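Side-chain contacts in diaminopropionate ammonia-lyase (Escherichia coli, PDB 4D9I), which catalyses the pyridoxal phosphate-dependent elimination of both L- and D-2,3-diaminopropionate to pyruvate and ammonia, working as a homodimer: residues E193-T196 with K197-W201; G242-V245 with D246-P250; T284-A287 with G288-C291. One frame throughout, in Å; residues are numbered along the deposited sequence.

In the fold
The three contacts are local ones, each within a single run of chain of a fold type II pyridoxal phosphate enzyme. Contact 1 starts helix 197-206, contact 2 ends helix 235-248, and contact 3 is a turn between helices 265-272 and 296-305. None touches another. The centres of contacts 1 and 2 are about 22 Å apart, those of 1 and 3 are about 21 Å apart, and those of 2 and 3 are about 27 Å apart, on opposite sides of the chain's centre. Contact 3 belongs to the active site: Gly288 lies about 4 Å from Asp120 and about 3 Å from a bound Tris molecule, nearest atoms. Contacts 1 and 2 lie away from the annotated sites.

Contact 1 of 3, residues E193-T196 with K197-W201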
ATOM      1  N   GLU B 193     -10.948 -12.826 -39.624  1.00 47.44           N
ATOM      2  CA  GLU B 193     -11.820 -13.352 -40.671  1.00 49.42           C
ATOM      3  C   GLU B 193     -11.924 -14.855 -40.550  1.00 48.84           C
ATOM      4  O   GLU B 193     -10.910 -15.565 -40.526  1.00 49.74           O
ATOM      5  CB  GLU B 193     -11.329 -12.959 -42.064  1.00 53.35           C
ATOM      6  CG  GLU B 193     -11.712 -11.544 -42.456  1.00 55.07           C
ATOM      7  CD  GLU B 193     -11.541 -11.266 -43.935  1.00 59.33           C
ATOM      8  OE1 GLU B 193     -11.630 -12.202 -44.764  1.00 61.19           O
ATOM      9  OE2 GLU B 193     -11.328 -10.086 -44.272  1.00 61.62           O
ATOM     10  N   GLY B 194     -13.157 -15.339 -40.460  1.00 47.72           N
ATOM     11  CA  GLY B 194     -13.403 -16.765 -40.309  1.00 46.54           C
ATOM     12  C   GLY B 194     -13.530 -17.200 -38.858  1.00 42.88           C
ATOM     13  O   GLY B 194     -13.870 -18.358 -38.581  1.00 42.34           O
ATOM     14  N   TYR B 195     -13.272 -16.276 -37.934  1.00 40.86           N
ATOM     15  CA  TYR B 195     -13.308 -16.573 -36.503  1.00 37.86           C
ATOM     16  C   TYR B 195     -13.978 -15.453 -35.728  1.00 36.30           C
ATOM     17  O   TYR B 195     -13.318 -14.487 -35.347  1.00 36.07           O
ATOM     18  CB  TYR B 195     -11.881 -16.777 -35.975  1.00 37.11           C
ATOM     19  CG  TYR B 195     -11.784 -17.356 -34.572  1.00 34.52           C
ATOM     20  CD1 TYR B 195     -11.595 -16.529 -33.458  1.00 32.79           C
ATOM     21  CD2 TYR B 195     -11.864 -18.738 -34.368  1.00 34.43           C
ATOM     22  CE1 TYR B 195     -11.499 -17.066 -32.184  1.00 31.02           C
ATOM     23  CE2 TYR B 195     -11.772 -19.288 -33.103  1.00 32.77           C
ATOM     24  CZ  TYR B 195     -11.598 -18.446 -32.011  1.00 31.03           C
ATOM     25  OH  TYR B 195     -11.506 -18.993 -30.767  1.00 29.69           O
ATOM     26  N   THR B 196     -15.283 -15.556 -35.494  1.00 35.78           N
ATOM     27  CA  THR B 196     -15.973 -14.515 -34.710  1.00 34.65           C
ATOM     28  C   THR B 196     -17.015 -15.045 -33.710  1.00 33.20           C
ATOM     29  O   THR B 196     -17.453 -14.304 -32.833  1.00 31.99           O
ATOM     30  CB  THR B 196     -16.700 -13.489 -35.588  1.00 36.25           C
ATOM     31  OG1 THR B 196     -17.732 -14.159 -36.301  1.00 37.16           O
ATOM     32  CG2 THR B 196     -15.758 -12.757 -36.551  1.00 38.06           C
ATOM     33  N   LYS B 197     -17.425 -16.305 -33.862  1.00 33.21           N
ATOM     34  CA  LYS B 197     -18.449 -16.887 -32.990  1.00 32.10           C
ATOM     35  C   LYS B 197     -17.989 -16.937 -31.524  1.00 29.77           C
ATOM     36  O   LYS B 197     -18.688 -16.473 -30.618  1.00 28.56           O
ATOM     37  CB  LYS B 197     -18.811 -18.274 -33.495  1.00 33.24           C
ATOM     38  CG  LYS B 197     -19.974 -18.954 -32.777  1.00 33.52           C
ATOM     39  CD  LYS B 197     -20.234 -20.335 -33.369  1.00 34.65           C
ATOM     40  CE  LYS B 197     -19.196 -21.332 -32.853  1.00 34.40           C
ATOM     41  NZ  LYS B 197     -19.434 -22.713 -33.373  1.00 35.61           N
ATOM     42  N   ILE B 198     -16.804 -17.500 -31.318  1.00 29.02           N
ATOM     43  CA  ILE B 198     -16.231 -17.652 -29.986  1.00 27.39           C
ATOM     44  C   ILE B 198     -15.937 -16.293 -29.309  1.00 26.30           C
ATOM     45  O   ILE B 198     -16.425 -16.050 -28.213  1.00 25.32           O
ATOM     46  CB  ILE B 198     -15.033 -18.651 -29.988  1.00 27.64           C
ATOM     47  CG1 ILE B 198     -15.554 -20.076 -30.211  1.00 28.33           C
ATOM     48  CG2 ILE B 198     -14.223 -18.549 -28.680  1.00 26.18           C
ATOM     49  CD1 ILE B 198     -14.553 -21.049 -30.816  1.00 29.52           C
ATOM     50  N   PRO B 199     -15.185 -15.379 -29.970  1.00 26.78           N
ATOM     51  CA  PRO B 199     -14.978 -14.053 -29.331  1.00 25.83           C
ATOM     52  C   PRO B 199     -16.259 -13.247 -29.054  1.00 25.61           C
ATOM     53  O   PRO B 199     -16.295 -12.471 -28.122  1.00 24.47           O
ATOM     54  CB  PRO B 199     -14.114 -13.282 -30.347  1.00 27.06           C
ATOM     55  CG  PRO B 199     -14.061 -14.104 -31.563  1.00 28.57           C
ATOM     56  CD  PRO B 199     -14.394 -15.522 -31.204  1.00 28.20           C
ATOM     57  N   THR B 200     -17.293 -13.411 -29.875  1.00 26.86           N
ATOM     58  CA  THR B 200     -18.593 -12.836 -29.563  1.00 27.03           C
ATOM     59  C   THR B 200     -19.110 -13.360 -28.213  1.00 25.84           C
ATOM     60  O   THR B 200     -19.516 -12.565 -27.351  1.00 25.46           O
ATOM     61  CB  THR B 200     -19.605 -13.110 -30.699  1.00 29.00           C
ATOM     62  OG1 THR B 200     -19.142 -12.469 -31.898  1.00 30.37           O
ATOM     63  CG2 THR B 200     -20.986 -12.562 -30.349  1.00 29.46           C
ATOM     64  N   TRP B 201     -19.073 -14.681 -28.008  1.00 25.61           N
ATOM     65  CA  TRP B 201     -19.538 -15.237 -26.734  1.00 24.84           C
ATOM     66  C   TRP B 201     -18.734 -14.703 -25.584  1.00 23.26           C
ATOM     67  O   TRP B 201     -19.282 -14.391 -24.513  1.00 22.48           O
ATOM     68  CB  TRP B 201     -19.478 -16.754 -26.720  1.00 25.27           C
ATOM     69  CG  TRP B 201     -20.590 -17.451 -27.477  1.00 27.09           C
ATOM     70  CD1 TRP B 201     -21.917 -17.062 -27.583  1.00 28.34           C
ATOM     71  CD2 TRP B 201     -20.502 -18.714 -28.217  1.00 28.27           C
ATOM     72  NE1 TRP B 201     -22.634 -17.960 -28.338  1.00 29.78           N
ATOM     73  CE2 TRP B 201     -21.845 -18.981 -28.736  1.00 29.74           C
ATOM     74  CE3 TRP B 201     -19.482 -19.626 -28.485  1.00 28.18           C
ATOM     75  CZ2 TRP B 201     -22.128 -20.106 -29.502  1.00 30.89           C
ATOM     76  CZ3 TRP B 201     -19.784 -20.755 -29.257  1.00 29.34           C
ATOM     77  CH2 TRP B 201     -21.076 -20.990 -29.747  1.00 30.70           C
TER
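Tyr195 and Thr196 meet Ile198, Pro199 and Thr200 at the N-terminus of helix 197-206, with Thr196 in the N-cap position. The Thr196 side chain makes no capping bond. Its carbonyl does the work, because Thr196 O accepts two bonds from Thr200. The backbone bond from Thr200 N is 3.1 Å long with an N-H...O angle of 154°. Thr200 OG1 adds a shorter bond of 2.7 Å to Thr196 O. The two donors come from opposite faces of the carbonyl plane. OG1 reaches it because it sits beside its own backbone N (chi1 -63°).

Tyr195 packs against the first turn. Its CE1 is 3.4 Å from Pro199 CD, and the proline approaches the ring obliquely. Further along the ring, Tyr195 OH rests 3.5 Å from Ile198 CG2. This phenol is positioned from outside by Val186 O and Gln188 N, both hydrogen-bonded to OH, while Trp192 stacks on the ring. Ile198 leans on Leu88 of helix 81-93. Lys197 reaches the same helix: its chain is extended until it bends at chi3, and NZ forms a salt bridge with Glu91 OE1.

Contact 2 of 3, residues G242-V245 with D246-P250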
ATOM      1  N   GLY B 242     -20.310  -1.715 -24.679  1.00 27.01           N
ATOM      2  CA  GLY B 242     -21.534  -2.058 -25.413  1.00 29.19           C
ATOM      3  C   GLY B 242     -22.717  -2.149 -24.465  1.00 29.38           C
ATOM      4  O   GLY B 242     -23.771  -1.560 -24.726  1.00 31.15           O
ATOM      5  N   TYR B 243     -22.523  -2.857 -23.348  1.00 27.93           N
ATOM      6  CA  TYR B 243     -23.568  -3.001 -22.327  1.00 28.33           C
ATOM      7  C   TYR B 243     -23.915  -1.648 -21.703  1.00 29.00           C
ATOM      8  O   TYR B 243     -25.084  -1.295 -21.630  1.00 30.69           O
ATOM      9  CB  TYR B 243     -23.172  -3.983 -21.224  1.00 27.00           C
ATOM     10  CG  TYR B 243     -24.179  -4.044 -20.073  1.00 27.93           C
ATOM     11  CD1 TYR B 243     -24.091  -3.186 -18.973  1.00 27.79           C
ATOM     12  CD2 TYR B 243     -25.242  -4.939 -20.108  1.00 29.56           C
ATOM     13  CE1 TYR B 243     -25.026  -3.235 -17.940  1.00 28.78           C
ATOM     14  CE2 TYR B 243     -26.168  -5.000 -19.074  1.00 30.50           C
ATOM     15  CZ  TYR B 243     -26.054  -4.148 -17.996  1.00 30.07           C
ATOM     16  OH  TYR B 243     -26.995  -4.241 -16.993  1.00 31.41           O
ATOM     17  N   LEU B 244     -22.895  -0.918 -21.248  1.00 27.70           N
ATOM     18  CA  LEU B 244     -23.086   0.339 -20.516  1.00 28.73           C
ATOM     19  C   LEU B 244     -23.817   1.387 -21.355  1.00 31.25           C
ATOM     20  O   LEU B 244     -24.706   2.099 -20.867  1.00 33.07           O
ATOM     21  CB  LEU B 244     -21.739   0.901 -20.063  1.00 26.80           C
ATOM     22  CG  LEU B 244     -21.017   0.167 -18.929  1.00 25.10           C
ATOM     23  CD1 LEU B 244     -19.661   0.792 -18.633  1.00 23.99           C
ATOM     24  CD2 LEU B 244     -21.871   0.114 -17.666  1.00 25.24           C
ATOM     25  N   VAL B 245     -23.430   1.451 -22.622  1.00 31.86           N
ATOM     26  CA  VAL B 245     -23.925   2.449 -23.549  1.00 34.83           C
ATOM     27  C   VAL B 245     -25.353   2.075 -23.952  1.00 37.08           C
ATOM     28  O   VAL B 245     -26.159   2.944 -24.264  1.00 39.57           O
ATOM     29  CB  VAL B 245     -22.905   2.587 -24.705  1.00 34.83           C
ATOM     30  CG1 VAL B 245     -23.500   2.390 -26.080  1.00 36.88           C
ATOM     31  CG2 VAL B 245     -22.040   3.824 -24.540  1.00 34.35           C
ATOM     32  N   ASP B 246     -25.678   0.783 -23.868  1.00 36.47           N
ATOM     33  CA  ASP B 246     -27.067   0.344 -24.000  1.00 38.98           C
ATOM     34  C   ASP B 246     -27.920   0.798 -22.814  1.00 39.84           C
ATOM     35  O   ASP B 246     -29.070   1.195 -23.001  1.00 42.82           O
ATOM     36  CB  ASP B 246     -27.166  -1.182 -24.187  1.00 38.30           C
ATOM     37  CG  ASP B 246     -28.563  -1.635 -24.597  1.00 40.95           C
ATOM     38  OD1 ASP B 246     -29.140  -1.064 -25.549  1.00 43.08           O
ATOM     39  OD2 ASP B 246     -29.087  -2.578 -23.969  1.00 41.08           O
ATOM     40  N   VAL B 247     -27.352   0.725 -21.609  1.00 38.06           N
ATOM     41  CA  VAL B 247     -28.000   1.171 -20.375  1.00 38.55           C
ATOM     42  C   VAL B 247     -28.081   2.697 -20.296  1.00 40.15           C
ATOM     43  O   VAL B 247     -29.136   3.241 -19.967  1.00 42.78           O
ATOM     44  CB  VAL B 247     -27.239   0.654 -19.126  1.00 36.25           C
ATOM     45  CG1 VAL B 247     -27.742   1.311 -17.843  1.00 36.72           C
ATOM     46  CG2 VAL B 247     -27.341  -0.864 -19.020  1.00 35.16           C
ATOM     47  N   TYR B 248     -26.983   3.381 -20.620  1.00 38.68           N
ATOM     48  CA  TYR B 248     -26.848   4.809 -20.324  1.00 39.60           C
ATOM     49  C   TYR B 248     -26.904   5.794 -21.489  1.00 42.11           C
ATOM     50  O   TYR B 248     -27.002   7.015 -21.262  1.00 43.75           O
ATOM     51  CB  TYR B 248     -25.561   5.052 -19.531  1.00 36.96           C
ATOM     52  CG  TYR B 248     -25.546   4.437 -18.158  1.00 35.53           C
ATOM     53  CD1 TYR B 248     -26.425   4.877 -17.169  1.00 36.96           C
ATOM     54  CD2 TYR B 248     -24.637   3.416 -17.840  1.00 33.63           C
ATOM     55  CE1 TYR B 248     -26.400   4.321 -15.902  1.00 36.28           C
ATOM     56  CE2 TYR B 248     -24.601   2.857 -16.572  1.00 32.58           C
ATOM     57  CZ  TYR B 248     -25.482   3.316 -15.611  1.00 33.61           C
ATOM     58  OH  TYR B 248     -25.451   2.762 -14.360  1.00 33.22           O
ATOM     59  N   SER B 249     -26.871   5.281 -22.718  1.00 42.67           N
ATOM     60  CA  SER B 249     -26.731   6.090 -23.935  1.00 44.71           C
ATOM     61  C   SER B 249     -25.278   6.505 -24.123  1.00 43.07           C
ATOM     62  O   SER B 249     -24.605   6.896 -23.165  1.00 41.83           O
ATOM     63  CB  SER B 249     -27.649   7.328 -23.949  1.00 48.02           C
ATOM     64  OG  SER B 249     -26.991   8.430 -23.325  1.00 48.66           O
ATOM     65  N   PRO B 250     -24.777   6.406 -25.362  1.00 43.67           N
ATOM     66  CA  PRO B 250     -23.373   6.760 -25.613  1.00 42.43           C
ATOM     67  C   PRO B 250     -23.096   8.272 -25.486  1.00 43.63           C
ATOM     68  O   PRO B 250     -21.959   8.661 -25.207  1.00 42.08           O
ATOM     69  CB  PRO B 250     -23.129   6.248 -27.041  1.00 43.48           C
ATOM     70  CG  PRO B 250     -24.497   6.192 -27.668  1.00 45.85           C
ATOM     71  CD  PRO B 250     -25.441   5.843 -26.555  1.00 45.23           C
TER
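Val247 lays its CG2 methyl over one face of the Tyr243 ring. This is a CH-pi contact between residues four apart on helix 235-248. CG2 is 3.9 Å from the ring centroid and 29° off the ring normal. The closest ring atom is Tyr243 CE1, 3.5 Å from Val247 CG2. The other methyl, Val247 CG1, stands 3.5 Å above the Tyr248 ring plane, over its centre. Each branch of the valine therefore meets a different aromatic ring. The torsion explains this: CG1 is opposite the backbone N (chi1 170°), which leaves CG2 beside that nitrogen and facing the preceding turn.

Leu244 meets Tyr248 through CD2 and CE2, 4.0 Å apart. Val245 meets Pro250 at about a right angle. There Val245 CG2 is 3.6 Å from Pro250 CB and still nearer to Pro250 CA, a closeness that is doubtful because the valine is modelled with an unusual chi1.

Backbone bonds run from residue i+4 to i down to the helix end. The last is Ser249 N to Val245 O, 2.9 Å, with the donor above the carbonyl plane. Ser249 then takes a positive phi, and Pro250, which has no N-H, follows. The helix is the crossover of the beta-alpha-beta unit between strands 226-230 and 254-260. Tyr243 and Tyr248 both pack on helix 208-220. Ser249 OG is hydrogen-bonded to Asn252 OD1, though its one proton also has Tyr248 O within reach. Asp246 OD2 accepts from Gln26 N.

The side-chain packing is thus apolar, and the polar bonds between the segments are all backbone ones. Asp246 instead turns its carboxylate to the start of helix 26-36, where the helix end would probably favour its negative charge.

Contact 3 of 3, residues T284-A287 with G288-C291; sequences TIMA and GLAC
Ile285 CG2 lies over one face of the flat peptide carbonyl of Leu289, 3.4 Å from Leu289 O, at the mouth of a type II beta turn that runs from Met286 to Leu289; Ile285 is the residue just before it. The methyl is close to the carbonyl carbon as well, so it rests alongside the C=O bond and is not at its end. No aromatic ring takes part, and the flat groups are all peptide units. The carbonyl of Met286 is the next one. Its O accepts the bond that closes the turn, from Leu289 N at 3.1 Å, with an N-H...O angle of 162°. The donor is tilted 17° from the Met286 carbonyl plane.

Gly288 fills the third position of the turn with phi 103°, a value that glycine adopts easily. Its peptide with Ala287 is held from both ends: Ala287 O accepts from Ser339 OG, and Gly288 N donates to Asp120 OD1. Asp120 is the inferred proton acceptor for the L-isomer, so the turn probably helps to position it. The carbonyls of Gly288 and Ala290 both bond the amino N of a bound Tris molecule, probably from the crystallisation liquor. The turn thus borders the active-site pocket.

Outside the turn, Ile285 touches Lys262 and Ala263. Beyond Ala290, Cys291 is joined to Cys265 by a disulfide, which ties this loop to the start of helix 265-272. Met286 and Leu289 project together towards helix 338-352, where both touch Ser339. Met286 CG is tucked between its own N and carbonyl carbon (chi1 54°), and the chain then runs on extended to the sulfur. This brings the thioether beside the leucine, with Met286 SD 4.0 Å from Leu289 CD1.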
ATOM      1  N   THR B 284       7.343  -7.559 -24.137  1.00 61.99           N
ATOM      2  CA  THR B 284       7.534  -6.295 -23.426  1.00 60.70           C
ATOM      3  C   THR B 284       6.274  -5.796 -22.695  1.00 56.32           C
ATOM      4  O   THR B 284       6.374  -5.238 -21.598  1.00 56.03           O
ATOM      5  CB  THR B 284       8.049  -5.194 -24.377  1.00 62.71           C
ATOM      6  N   ILE B 285       5.102  -6.011 -23.294  1.00 54.21           N
ATOM      7  CA  ILE B 285       3.830  -5.408 -22.834  1.00 51.00           C
ATOM      8  C   ILE B 285       3.249  -6.011 -21.540  1.00 47.84           C
ATOM      9  O   ILE B 285       3.230  -7.238 -21.386  1.00 48.45           O
ATOM     10  CB  ILE B 285       2.764  -5.493 -23.959  1.00 50.95           C
ATOM     11  CG1 ILE B 285       3.223  -4.736 -25.219  1.00 53.15           C
ATOM     12  CG2 ILE B 285       1.416  -4.993 -23.486  1.00 47.92           C
ATOM     13  CD1 ILE B 285       3.640  -3.294 -24.988  1.00 52.82           C
ATOM     14  N   MET B 286       2.773  -5.152 -20.631  1.00 44.73           N
ATOM     15  CA  MET B 286       2.092  -5.594 -19.397  1.00 41.74           C
ATOM     16  C   MET B 286       0.997  -6.634 -19.696  1.00 41.12           C
ATOM     17  O   MET B 286       0.124  -6.417 -20.553  1.00 40.61           O
ATOM     18  CB  MET B 286       1.532  -4.407 -18.581  1.00 38.61           C
ATOM     19  CG  MET B 286       0.610  -3.442 -19.328  1.00 37.03           C
ATOM     20  SD  MET B 286       0.079  -2.000 -18.355  1.00 34.45           S
ATOM     21  CE  MET B 286       1.559  -0.982 -18.463  1.00 35.24           C
ATOM     22  N   ALA B 287       1.071  -7.766 -19.001  1.00 40.57           N
ATOM     23  CA  ALA B 287       0.222  -8.919 -19.305  1.00 40.24           C
ATOM     24  C   ALA B 287      -1.261  -8.531 -19.274  1.00 37.94           C
ATOM     25  O   ALA B 287      -1.709  -7.833 -18.362  1.00 35.39           O
ATOM     26  CB  ALA B 287       0.520 -10.064 -18.341  1.00 41.05           C
ATOM     27  N   GLY B 288      -2.011  -8.954 -20.289  1.00 37.63           N
ATOM     28  CA  GLY B 288      -3.424  -8.596 -20.371  1.00 36.91           C
ATOM     29  C   GLY B 288      -3.706  -7.490 -21.369  1.00 37.40           C
ATOM     30  O   GLY B 288      -4.779  -7.457 -21.991  1.00 38.65           O
ATOM     31  N   LEU B 289      -2.752  -6.587 -21.556  1.00 36.93           N
ATOM     32  CA  LEU B 289      -2.991  -5.479 -22.481  1.00 37.00           C
ATOM     33  C   LEU B 289      -2.169  -5.552 -23.769  1.00 39.69           C
ATOM     34  O   LEU B 289      -1.860  -4.516 -24.364  1.00 40.73           O
ATOM     35  CB  LEU B 289      -2.854  -4.117 -21.769  1.00 34.53           C
ATOM     36  CG  LEU B 289      -3.834  -3.862 -20.612  1.00 31.36           C
ATOM     37  CD1 LEU B 289      -3.520  -2.542 -19.912  1.00 30.47           C
ATOM     38  CD2 LEU B 289      -5.298  -3.925 -21.035  1.00 30.88           C
ATOM     39  N   ALA B 290      -1.838  -6.771 -24.206  1.00 41.24           N
ATOM     40  CA  ALA B 290      -1.139  -6.962 -25.472  1.00 44.33           C
ATOM     41  C   ALA B 290      -2.101  -6.736 -26.631  1.00 44.76           C
ATOM     42  O   ALA B 290      -3.300  -7.024 -26.530  1.00 43.59           O
ATOM     43  CB  ALA B 290      -0.512  -8.353 -25.560  1.00 46.06           C
ATOM     44  N   CYS B 291      -1.572  -6.210 -27.726  1.00 46.81           N
ATOM     45  CA  CYS B 291      -2.357  -6.036 -28.930  1.00 48.18           C
ATOM     46  C   CYS B 291      -1.506  -6.205 -30.192  1.00 51.88           C
ATOM     47  O   CYS B 291      -0.464  -5.577 -30.334  1.00 54.51           O
ATOM     48  CB  CYS B 291      -3.059  -4.674 -28.936  1.00 46.35           C
ATOM     49  SG  CYS B 291      -4.247  -4.508 -30.299  1.00 47.91           S
TER